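Local coordinates for 3-hydroxyisobutyrate dehydrogenase family protein (Geobacter sulfurreducens, PDB 3PDU), which probably reduces succinic semialdehyde to gamma-hydroxybutyrate with an NADP(H) cofactor, as a member of the beta-hydroxyacid dehydrogenase family, at residues A[2-10]-A[20-31]; A[182-193]-A[278-286]. All coordinates share one frame; numbering follows the deposited sequence.

Contact 1: residues A[2-10]-A[20-31]. With NAP (NADP nicotinamide-adenine-dinucleotide phosphate), chain I.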
loop_
_atom_site.group_PDB
_atom_site.type_symbol
_atom_site.label_atom_id
_atom_site.label_comp_id
_atom_site.label_asym_id
_atom_site.label_seq_id
_atom_site.Cartn_x
_atom_site.Cartn_y
_atom_site.Cartn_z
ATOM N N THR A 2 -44.222 -11.604 -24.240
ATOM C CA THR A 2 -42.988 -11.892 -23.523
ATOM C C THR A 2 -43.235 -11.982 -22.012
ATOM O O THR A 2 -43.747 -11.038 -21.407
ATOM C CB THR A 2 -41.932 -10.791 -23.792
ATOM O OG1 THR A 2 -41.623 -10.748 -25.197
ATOM C CG2 THR A 2 -40.664 -11.060 -23.003
ATOM N N THR A 3 -42.870 -13.109 -21.406
ATOM C CA THR A 3 -42.943 -13.247 -19.946
ATOM C C THR A 3 -41.553 -13.194 -19.318
ATOM O O THR A 3 -40.562 -13.589 -19.940
ATOM C CB THR A 3 -43.604 -14.569 -19.536
ATOM O OG1 THR A 3 -42.825 -15.660 -20.043
ATOM C CG2 THR A 3 -45.033 -14.649 -20.079
ATOM N N TYR A 4 -41.486 -12.720 -18.078
ATOM C CA TYR A 4 -40.211 -12.460 -17.426
ATOM C C TYR A 4 -39.990 -13.290 -16.171
ATOM O O TYR A 4 -40.932 -13.552 -15.411
ATOM C CB TYR A 4 -40.100 -10.973 -17.071
ATOM C CG TYR A 4 -39.766 -10.106 -18.253
ATOM C CD1 TYR A 4 -38.445 -9.868 -18.589
ATOM C CD2 TYR A 4 -40.760 -9.543 -19.040
ATOM C CE1 TYR A 4 -38.112 -9.084 -19.661
ATOM C CE2 TYR A 4 -40.433 -8.746 -20.135
ATOM C CZ TYR A 4 -39.096 -8.525 -20.430
ATOM O OH TYR A 4 -38.711 -7.747 -21.500
ATOM N N GLY A 5 -38.741 -13.707 -15.973
ATOM C CA GLY A 5 -38.308 -14.389 -14.762
ATOM C C GLY A 5 -37.308 -13.510 -14.023
ATOM O O GLY A 5 -36.647 -12.667 -14.627
ATOM N N PHE A 6 -37.203 -13.697 -12.714
ATOM C CA PHE A 6 -36.245 -12.946 -11.916
ATOM C C PHE A 6 -35.714 -13.793 -10.754
ATOM O O PHE A 6 -36.483 -14.277 -9.911
ATOM C CB PHE A 6 -36.868 -11.638 -11.402
ATOM C CG PHE A 6 -35.854 -10.578 -11.094
ATOM C CD1 PHE A 6 -35.737 -9.454 -11.906
ATOM C CD2 PHE A 6 -34.998 -10.716 -10.009
ATOM C CE1 PHE A 6 -34.800 -8.472 -11.623
ATOM C CE2 PHE A 6 -34.045 -9.748 -9.734
ATOM C CZ PHE A 6 -33.946 -8.623 -10.540
ATOM N N LEU A 7 -34.398 -13.981 -10.733
ATOM C CA LEU A 7 -33.718 -14.796 -9.717
ATOM C C LEU A 7 -32.849 -13.908 -8.837
ATOM O O LEU A 7 -32.007 -13.169 -9.349
ATOM C CB LEU A 7 -32.813 -15.834 -10.391
ATOM C CG LEU A 7 -33.385 -16.621 -11.573
ATOM C CD1 LEU A 7 -32.334 -17.577 -12.154
ATOM C CD2 LEU A 7 -34.642 -17.386 -11.155
ATOM N N GLY A 8 -33.038 -13.977 -7.521
ATOM C CA GLY A 8 -32.203 -13.208 -6.608
ATOM C C GLY A 8 -32.900 -11.930 -6.176
ATOM O O GLY A 8 -32.840 -10.911 -6.864
ATOM N N LEU A 9 -33.587 -11.989 -5.044
ATOM C CA LEU A 9 -34.364 -10.851 -4.562
ATOM C C LEU A 9 -33.660 -10.246 -3.364
ATOM O O LEU A 9 -34.138 -10.339 -2.234
ATOM C CB LEU A 9 -35.780 -11.307 -4.174
ATOM C CG LEU A 9 -36.542 -11.930 -5.355
ATOM C CD1 LEU A 9 -37.869 -12.538 -4.888
ATOM C CD2 LEU A 9 -36.766 -10.907 -6.469
ATOM N N GLY A 10 -32.511 -9.639 -3.614
ATOM C CA GLY A 10 -31.739 -9.029 -2.551
ATOM C C GLY A 10 -32.015 -7.542 -2.497
ATOM O O GLY A 10 -33.085 -7.076 -2.915
ATOM N N LEU A 20 -40.479 -4.267 -12.456
ATOM C CA LEU A 20 -41.036 -4.990 -13.595
ATOM C C LEU A 20 -42.510 -5.296 -13.358
ATOM O O LEU A 20 -43.341 -5.138 -14.250
ATOM C CB LEU A 20 -40.263 -6.286 -13.847
ATOM C CG LEU A 20 -38.787 -6.122 -14.237
ATOM C CD1 LEU A 20 -38.125 -7.478 -14.476
ATOM C CD2 LEU A 20 -38.659 -5.249 -15.483
ATOM N N VAL A 21 -42.842 -5.738 -12.150
ATOM C CA VAL A 21 -44.247 -5.996 -11.819
ATOM C C VAL A 21 -45.074 -4.729 -11.950
ATOM O O VAL A 21 -46.138 -4.732 -12.574
ATOM C CB VAL A 21 -44.412 -6.590 -10.404
ATOM C CG1 VAL A 21 -45.908 -6.735 -10.059
ATOM C CG2 VAL A 21 -43.703 -7.935 -10.323
ATOM N N ARG A 22 -44.575 -3.630 -11.393
ATOM C CA ARG A 22 -45.329 -2.378 -11.441
ATOM C C ARG A 22 -45.458 -1.816 -12.858
ATOM O O ARG A 22 -46.438 -1.132 -13.166
ATOM C CB ARG A 22 -44.728 -1.326 -10.503
ATOM C CG ARG A 22 -44.852 -1.671 -9.029
ATOM C CD ARG A 22 -44.560 -0.457 -8.163
ATOM N NE ARG A 22 -44.014 -0.835 -6.865
ATOM C CZ ARG A 22 -42.718 -0.842 -6.575
ATOM N NH1 ARG A 22 -41.826 -0.483 -7.497
ATOM N NH2 ARG A 22 -42.316 -1.203 -5.361
ATOM N N ALA A 23 -44.481 -2.108 -13.714
ATOM C CA ALA A 23 -44.547 -1.690 -15.115
ATOM C C ALA A 23 -45.582 -2.512 -15.888
ATOM O O ALA A 23 -45.976 -2.152 -16.995
ATOM C CB ALA A 23 -43.177 -1.801 -15.772
ATOM N N GLY A 24 -46.027 -3.618 -15.298
ATOM C CA GLY A 24 -47.086 -4.412 -15.896
ATOM C C GLY A 24 -46.669 -5.700 -16.585
ATOM O O GLY A 24 -47.489 -6.329 -17.276
ATOM N N PHE A 25 -45.410 -6.101 -16.418
ATOM C CA PHE A 25 -44.965 -7.390 -16.952
ATOM C C PHE A 25 -45.463 -8.567 -16.097
ATOM O O PHE A 25 -45.728 -8.408 -14.909
ATOM C CB PHE A 25 -43.436 -7.446 -17.078
ATOM C CG PHE A 25 -42.865 -6.378 -17.978
ATOM C CD1 PHE A 25 -43.063 -6.432 -19.347
ATOM C CD2 PHE A 25 -42.137 -5.319 -17.450
ATOM C CE1 PHE A 25 -42.538 -5.443 -20.180
ATOM C CE2 PHE A 25 -41.615 -4.327 -18.271
ATOM C CZ PHE A 25 -41.818 -4.387 -19.634
ATOM N N ASP A 26 -45.605 -9.729 -16.733
ATOM C CA ASP A 26 -45.885 -11.008 -16.073
ATOM C C ASP A 26 -44.550 -11.522 -15.544
ATOM O O ASP A 26 -43.679 -11.902 -16.330
ATOM C CB ASP A 26 -46.466 -11.967 -17.129
ATOM C CG ASP A 26 -46.794 -13.355 -16.586
ATOM O OD1 ASP A 26 -46.185 -13.810 -15.600
ATOM O OD2 ASP A 26 -47.662 -14.015 -17.189
ATOM N N VAL A 27 -44.376 -11.513 -14.221
ATOM C CA VAL A 27 -43.075 -11.820 -13.624
ATOM C C VAL A 27 -43.152 -13.056 -12.723
ATOM O O VAL A 27 -44.046 -13.168 -11.885
ATOM C CB VAL A 27 -42.505 -10.616 -12.805
ATOM C CG1 VAL A 27 -41.110 -10.935 -12.264
ATOM C CG2 VAL A 27 -42.454 -9.341 -13.664
ATOM N N THR A 28 -42.207 -13.972 -12.911
ATOM C CA THR A 28 -42.046 -15.122 -12.032
ATOM C C THR A 28 -40.744 -14.966 -11.246
ATOM O O THR A 28 -39.694 -14.718 -11.834
ATOM C CB THR A 28 -41.991 -16.409 -12.854
ATOM O OG1 THR A 28 -43.205 -16.546 -13.594
ATOM C CG2 THR A 28 -41.834 -17.629 -11.947
ATOM N N VAL A 29 -40.804 -15.112 -9.922
ATOM C CA VAL A 29 -39.623 -14.878 -9.094
ATOM C C VAL A 29 -39.155 -16.122 -8.346
ATOM O O VAL A 29 -39.931 -17.038 -8.059
ATOM C CB VAL A 29 -39.846 -13.740 -8.056
ATOM C CG1 VAL A 29 -40.221 -12.439 -8.753
ATOM C CG2 VAL A 29 -40.934 -14.135 -7.041
ATOM N N TRP A 30 -37.863 -16.137 -8.044
ATOM C CA TRP A 30 -37.276 -17.147 -7.177
ATOM C C TRP A 30 -36.167 -16.509 -6.354
ATOM O O TRP A 30 -35.485 -15.586 -6.814
ATOM C CB TRP A 30 -36.725 -18.323 -7.997
ATOM C CG TRP A 30 -35.931 -19.310 -7.178
ATOM C CD1 TRP A 30 -36.414 -20.398 -6.514
ATOM C CD2 TRP A 30 -34.512 -19.285 -6.929
ATOM N NE1 TRP A 30 -35.382 -21.054 -5.862
ATOM C CE2 TRP A 30 -34.209 -20.391 -6.105
ATOM C CE3 TRP A 30 -33.472 -18.432 -7.325
ATOM C CZ2 TRP A 30 -32.907 -20.673 -5.671
ATOM C CZ3 TRP A 30 -32.172 -18.716 -6.889
ATOM C CH2 TRP A 30 -31.907 -19.826 -6.074
ATOM N N ASN A 31 -36.012 -16.982 -5.123
ATOM C CA ASN A 31 -34.890 -16.602 -4.273
ATOM C C ASN A 31 -34.516 -17.792 -3.411
ATOM O O ASN A 31 -35.398 -18.501 -2.924
ATOM C CB ASN A 31 -35.249 -15.423 -3.361
ATOM C CG ASN A 31 -34.023 -14.801 -2.693
ATOM O OD1 ASN A 31 -33.168 -14.236 -3.371
ATOM N ND2 ASN A 31 -33.943 -14.889 -1.363
HETATM P PA NAP I . -27.595 -8.888 -1.545
HETATM O O1A NAP I . -26.539 -9.391 -0.649
HETATM O O2A NAP I . -28.640 -8.112 -0.857
HETATM O O5B NAP I . -28.251 -10.069 -2.393
HETATM C C5B NAP I . -27.536 -11.151 -2.928
HETATM C C4B NAP I . -28.543 -12.083 -3.602
HETATM O O4B NAP I . -27.858 -13.238 -4.069
HETATM C C3B NAP I . -29.631 -12.589 -2.644
HETATM O O3B NAP I . -30.808 -12.801 -3.403
HETATM C C2B NAP I . -29.089 -13.938 -2.201
HETATM O O2B NAP I . -30.044 -14.906 -1.842
HETATM C C1B NAP I . -28.430 -14.381 -3.491
HETATM N N9A NAP I . -27.408 -15.413 -3.285
HETATM C C8A NAP I . -26.198 -15.301 -2.655
HETATM N N7A NAP I . -25.590 -16.515 -2.724
HETATM C C5A NAP I . -26.385 -17.372 -3.397
HETATM C C6A NAP I . -26.242 -18.705 -3.755
HETATM N N6A NAP I . -25.134 -19.381 -3.429
HETATM N N1A NAP I . -27.263 -19.314 -4.447
HETATM C C2A NAP I . -28.402 -18.613 -4.793
HETATM N N3A NAP I . -28.534 -17.289 -4.435
HETATM C C4A NAP I . -27.537 -16.686 -3.748
HETATM O O3 NAP I . -26.819 -8.046 -2.665
HETATM P PN NAP I . -27.257 -6.877 -3.665
HETATM O O1N NAP I . -26.794 -5.601 -3.091
HETATM O O2N NAP I . -28.659 -7.114 -4.092
HETATM O O5D NAP I . -26.249 -7.259 -4.858
HETATM C C5D NAP I . -26.578 -8.154 -5.898
HETATM C C4D NAP I . -25.540 -7.936 -6.992
HETATM O O4D NAP I . -25.638 -6.611 -7.477
HETATM C C3D NAP I . -24.125 -8.064 -6.438
HETATM O O3D NAP I . -23.303 -8.590 -7.468
HETATM C C2D NAP I . -23.698 -6.636 -6.166
HETATM O O2D NAP I . -22.288 -6.466 -6.210
HETATM C C1D NAP I . -24.397 -5.957 -7.338
HETATM N N1N NAP I . -24.672 -4.528 -7.189
HETATM C C2N NAP I . -25.098 -4.010 -5.996
HETATM C C3N NAP I . -25.380 -2.644 -5.892
HETATM C C7N NAP I . -25.882 -2.044 -4.598
HETATM O O7N NAP I . -25.780 -0.663 -4.437
HETATM N N7N NAP I . -26.384 -2.798 -3.617
HETATM C C4N NAP I . -25.231 -1.830 -7.013
HETATM C C5N NAP I . -24.818 -2.370 -8.231
HETATM C C6N NAP I . -24.553 -3.733 -8.308
HETATM P P2B NAP I . -30.490 -15.068 -0.303
HETATM O O1X NAP I . -30.936 -16.495 -0.183
HETATM O O2X NAP I . -29.313 -14.750 0.595
HETATM O O3X NAP I . -31.606 -14.112 0.000
HETATM O O HOH W 1 -44.975 -9.867 -19.440
HETATM O O HOH W 2 -43.540 -14.902 -15.745
#

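Contact 2: residues A[182-193]-A[278-286]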
loop_
_atom_site.group_PDB
_atom_site.type_symbol
_atom_site.label_atom_id
_atom_site.label_comp_id
_atom_site.label_asym_id
_atom_site.label_seq_id
_atom_site.Cartn_x
_atom_site.Cartn_y
_atom_site.Cartn_z
ATOM N N MET A 182 -14.014 6.010 -2.018
ATOM C CA MET A 182 -14.593 5.895 -0.677
ATOM C C MET A 182 -13.492 5.874 0.382
ATOM O O MET A 182 -13.624 6.515 1.434
ATOM C CB MET A 182 -15.484 4.656 -0.550
ATOM C CG MET A 182 -16.200 4.555 0.812
ATOM S SD MET A 182 -17.454 5.840 1.005
ATOM C CE MET A 182 -16.836 6.654 2.478
ATOM N N THR A 183 -12.400 5.151 0.120
ATOM C CA THR A 183 -11.301 5.157 1.087
ATOM C C THR A 183 -10.614 6.528 1.122
ATOM O O THR A 183 -10.154 6.966 2.168
ATOM C CB THR A 183 -10.254 4.026 0.867
ATOM O OG1 THR A 183 -9.693 4.110 -0.456
ATOM C CG2 THR A 183 -10.871 2.653 1.107
ATOM N N ALA A 184 -10.569 7.211 -0.017
ATOM C CA ALA A 184 -10.029 8.567 -0.055
ATOM C C ALA A 184 -10.851 9.507 0.826
ATOM O O ALA A 184 -10.304 10.209 1.680
ATOM C CB ALA A 184 -9.972 9.087 -1.490
ATOM N N LEU A 185 -12.166 9.513 0.623
ATOM C CA LEU A 185 -13.062 10.320 1.453
ATOM C C LEU A 185 -12.957 9.934 2.927
ATOM O O LEU A 185 -12.873 10.807 3.800
ATOM C CB LEU A 185 -14.516 10.212 0.974
ATOM C CG LEU A 185 -15.536 10.995 1.811
ATOM C CD1 LEU A 185 -15.317 12.488 1.624
ATOM C CD2 LEU A 185 -16.957 10.627 1.412
ATOM N N GLY A 186 -12.949 8.633 3.206
ATOM C CA GLY A 186 -12.840 8.156 4.573
ATOM C C GLY A 186 -11.552 8.595 5.268
ATOM O O GLY A 186 -11.587 9.066 6.410
ATOM N N GLU A 187 -10.417 8.452 4.580
ATOM C CA GLU A 187 -9.136 8.856 5.136
ATOM C C GLU A 187 -9.116 10.370 5.334
ATOM O O GLU A 187 -8.574 10.867 6.310
ATOM C CB GLU A 187 -7.958 8.393 4.247
ATOM C CG GLU A 187 -7.615 6.930 4.457
ATOM C CD GLU A 187 -6.392 6.445 3.688
ATOM O OE1 GLU A 187 -6.120 5.209 3.745
ATOM O OE2 GLU A 187 -5.706 7.283 3.046
ATOM N N GLY A 188 -9.716 11.101 4.403
ATOM C CA GLY A 188 -9.754 12.548 4.504
ATOM C C GLY A 188 -10.544 12.985 5.722
ATOM O O GLY A 188 -10.118 13.848 6.498
ATOM N N MET A 189 -11.697 12.369 5.913
ATOM C CA MET A 189 -12.546 12.736 7.038
ATOM C C MET A 189 -11.902 12.324 8.362
ATOM O O MET A 189 -11.985 13.049 9.362
ATOM C CB MET A 189 -13.945 12.126 6.874
ATOM C CG MET A 189 -14.888 12.425 8.036
ATOM S SD MET A 189 -15.448 14.154 8.051
ATOM C CE MET A 189 -16.539 14.165 6.625
ATOM N N ALA A 190 -11.238 11.173 8.368
ATOM C CA ALA A 190 -10.555 10.708 9.576
ATOM C C ALA A 190 -9.424 11.664 9.971
ATOM O O ALA A 190 -9.310 12.056 11.130
ATOM C CB ALA A 190 -10.027 9.274 9.387
ATOM N N LEU A 191 -8.598 12.044 9.000
ATOM C CA LEU A 191 -7.508 12.975 9.248
ATOM C C LEU A 191 -8.086 14.318 9.689
ATOM O O LEU A 191 -7.594 14.931 10.628
ATOM C CB LEU A 191 -6.647 13.150 7.989
ATOM C CG LEU A 191 -5.482 14.148 8.056
ATOM C CD1 LEU A 191 -4.485 13.765 9.144
ATOM C CD2 LEU A 191 -4.775 14.226 6.689
ATOM N N GLY A 192 -9.134 14.760 9.002
ATOM C CA GLY A 192 -9.817 16.004 9.324
ATOM C C GLY A 192 -10.274 16.092 10.769
ATOM O O GLY A 192 -9.997 17.083 11.455
ATOM N N ARG A 193 -10.972 15.060 11.240
ATOM C CA ARG A 193 -11.409 15.023 12.644
ATOM C C ARG A 193 -10.222 15.076 13.615
ATOM O O ARG A 193 -10.271 15.749 14.648
ATOM C CB ARG A 193 -12.222 13.756 12.911
ATOM C CG ARG A 193 -13.501 13.635 12.092
ATOM C CD ARG A 193 -14.648 14.280 12.824
ATOM N NE ARG A 193 -15.958 13.831 12.358
ATOM C CZ ARG A 193 -16.425 12.594 12.491
ATOM N NH1 ARG A 193 -15.686 11.649 13.051
ATOM N NH2 ARG A 193 -17.635 12.296 12.047
ATOM N N PHE A 278 -21.061 0.178 2.350
ATOM C CA PHE A 278 -19.619 0.219 2.107
ATOM C C PHE A 278 -18.928 1.461 2.658
ATOM O O PHE A 278 -17.711 1.453 2.866
ATOM C CB PHE A 278 -19.255 -0.047 0.628
ATOM C CG PHE A 278 -19.443 1.132 -0.298
ATOM C CD1 PHE A 278 -18.338 1.718 -0.923
ATOM C CD2 PHE A 278 -20.714 1.600 -0.616
ATOM C CE1 PHE A 278 -18.494 2.770 -1.820
ATOM C CE2 PHE A 278 -20.889 2.666 -1.512
ATOM C CZ PHE A 278 -19.767 3.258 -2.110
ATOM N N ALA A 279 -19.688 2.518 2.931
ATOM C CA ALA A 279 -19.099 3.703 3.563
ATOM C C ALA A 279 -18.524 3.366 4.943
ATOM O O ALA A 279 -17.684 4.093 5.486
ATOM C CB ALA A 279 -20.135 4.843 3.676
ATOM N N ALA A 280 -18.981 2.258 5.509
ATOM C CA ALA A 280 -18.547 1.854 6.839
ATOM C C ALA A 280 -17.065 1.478 6.909
ATOM O O ALA A 280 -16.550 1.201 7.989
ATOM C CB ALA A 280 -19.424 0.722 7.362
ATOM N N VAL A 281 -16.372 1.466 5.773
ATOM C CA VAL A 281 -14.921 1.298 5.818
ATOM C C VAL A 281 -14.321 2.410 6.680
ATOM O O VAL A 281 -13.264 2.257 7.263
ATOM C CB VAL A 281 -14.286 1.301 4.402
ATOM C CG1 VAL A 281 -14.422 2.669 3.748
ATOM C CG2 VAL A 281 -12.820 0.870 4.475
ATOM N N PHE A 282 -15.023 3.531 6.769
ATOM C CA PHE A 282 -14.593 4.626 7.633
ATOM C C PHE A 282 -14.331 4.158 9.062
ATOM O O PHE A 282 -13.474 4.697 9.764
ATOM C CB PHE A 282 -15.661 5.714 7.617
ATOM C CG PHE A 282 -15.350 6.893 8.481
ATOM C CD1 PHE A 282 -14.300 7.742 8.170
ATOM C CD2 PHE A 282 -16.152 7.192 9.577
ATOM C CE1 PHE A 282 -14.038 8.856 8.957
ATOM C CE2 PHE A 282 -15.889 8.300 10.368
ATOM C CZ PHE A 282 -14.837 9.135 10.056
ATOM N N ARG A 283 -15.079 3.156 9.500
ATOM C CA ARG A 283 -14.959 2.685 10.875
ATOM C C ARG A 283 -13.620 2.008 11.188
ATOM O O ARG A 283 -13.280 1.826 12.353
ATOM C CB ARG A 283 -16.141 1.788 11.251
ATOM C CG ARG A 283 -17.453 2.567 11.270
ATOM C CD ARG A 283 -18.638 1.684 11.580
ATOM N NE ARG A 283 -18.769 1.456 13.013
ATOM C CZ ARG A 283 -19.822 0.876 13.578
ATOM N NH1 ARG A 283 -20.834 0.463 12.821
ATOM N NH2 ARG A 283 -19.861 0.707 14.896
ATOM N N VAL A 284 -12.854 1.651 10.164
ATOM C CA VAL A 284 -11.509 1.134 10.405
ATOM C C VAL A 284 -10.433 2.120 9.957
ATOM O O VAL A 284 -9.247 1.861 10.134
ATOM C CB VAL A 284 -11.254 -0.261 9.768
ATOM C CG1 VAL A 284 -12.236 -1.290 10.319
ATOM C CG2 VAL A 284 -11.304 -0.197 8.232
ATOM N N LEU A 285 -10.849 3.238 9.367
ATOM C CA LEU A 285 -9.913 4.289 8.972
ATOM C C LEU A 285 -9.741 5.324 10.096
ATOM O O LEU A 285 -8.631 5.770 10.388
ATOM C CB LEU A 285 -10.379 4.961 7.675
ATOM C CG LEU A 285 -10.480 4.059 6.444
ATOM C CD1 LEU A 285 -11.083 4.815 5.274
ATOM C CD2 LEU A 285 -9.105 3.474 6.058
ATOM N N GLU A 286 -10.855 5.702 10.723
ATOM C CA GLU A 286 -10.822 6.551 11.912
ATOM C C GLU A 286 -10.598 5.641 13.092
ATOM O O GLU A 286 -10.976 4.484 13.034
ATOM C CB GLU A 286 -12.137 7.308 12.071
ATOM C CG GLU A 286 -12.192 8.232 13.262
ATOM C CD GLU A 286 -13.347 9.220 13.184
ATOM O OE1 GLU A 286 -14.502 8.815 13.460
ATOM O OE2 GLU A 286 -13.088 10.407 12.879
HETATM O O HOH W 3 -10.439 11.020 13.266
#

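Contact 1: residues A[2-10]-A[20-31]
Asn-31 OD1 is gripped from two directions: it takes the backbone N-H of Leu-9 at 2.8 Å, and the ribose hydroxyl O3B of NADP donates to it as well. The Leu-9 N-H reaches OD1 from above the amide's carbonyl plane, along a nearly straight bond of 166°. The other branch of the amide, ND2, donates to O3X of the 2'-phosphate at 2.8 Å and also to Asn-33 O. With CG anti to the backbone N (chi1 -167°), the amide swings across to the loop that follows strand 4-7, and bonds on both branches fix its rotation. Shortened to an alanine, this position would probably leave the Leu-9 N-H, the ribose hydroxyl and the phosphate oxygen each without this partner. Next door, the Trp-30 indole turns its own edge to the adenine, CH2 toward C2A, and Trp-30 CB packs against Leu-7 CD2 at 3.9 Å.

Behind this site the two strands run parallel, bonded in turn from Tyr-4 N to Asp-26 O (2.9 Å) through to Gly-8 N to Trp-30 O (3.0 Å). On the face carrying Tyr-4 and Phe-6, Leu-20 of helix 13-23 brings CD1 to the edge of the Phe-6 ring. Farther along, the edge of Tyr-4 is directed at the face of Phe-25 in a T-shaped pair, planes 61° apart; Ala-150 and Pro-149 of helix 148-154 pack on these two side chains. At the opposite end from the cofactor, a water links Thr-2 O to Asp-26 N.

These features belong to the first beta-alpha-beta unit of a Rossmann fold, where Gly-8 and Gly-10 fit the GxGxxG pattern. A neutral amide at the 2'-phosphate, rather than the acidic residue that many NAD-dependent Rossmann enzymes carry at the end of this strand, is consistent with the use of NADP.

Contact 2: residues A[182-193]-A[278-286]
The ring of Phe-282 enters helix 166-194 as a knob among Gly-186, Met-189, Ala-190 and Arg-193, the start of a largely apolar packing. Its edge faces the helix backbone, where Phe-282 CE1 lies 3.5 Å from Gly-186 O, while Glu-286 CB rests over one face toward the rim. Leu-285 sends CD1 onto the backbone at Gly-186 and Glu-187, 3.8 Å from Glu-187 N. A side chain at Gly-186 would collide with that methyl, so the bare glycine lets the two segments close up.

A sulfur-aromatic contact marks the Met-182 end. Met-182, bent at chi2 (69°), lays CB against CE1 of Phe-278 at 3.8 Å and places SD obliquely over that ring, 4.8 Å from its centroid. The same sulfur touches Ala-279 CA at 3.7 Å.

The salt bridge lies at the Arg-193 end, where Arg-193 NH1 meets Glu-286 OE2 at 2.9 Å, although the hydrogen bond within it is weak, bent to 118°. A water donates both to this carboxylate oxygen and to Ala-190 O, tying Glu-286 to the helix a second time. Midway along the helix segment, the Glu-187 carboxylate instead accepts from Gly-257 and Ala-258 of the second subunit.

Such packing of a C-terminal segment on a long helix belongs to the all-helical second domain of beta-hydroxyacid dehydrogenases, here beside a subunit interface.

Overall arrangement
Contacts 1 and 2 illustrate how one chain builds two kinds of interior. Both are largely buried, yet their centres are about 38 Å apart, on opposite sides of the chain's centre, and they share no helix or strand. Contact 1, in the nucleotide-binding Rossmann part, draws its order from regular backbone pairing between strands and turns the Asn-31 amide to the cofactor. Contact 2, in the helical C-terminal part, relies on interlocking side chains, with its one salt bridge across the segments at the Arg-193 end. Their surroundings differ too: no other protein chain of the assembly touches contact 1, whereas the second subunit borders contact 2. NADP bonds directly in contact 1; in contact 2, the side chain of Phe-278 lies about 7 Å from the bound NADP.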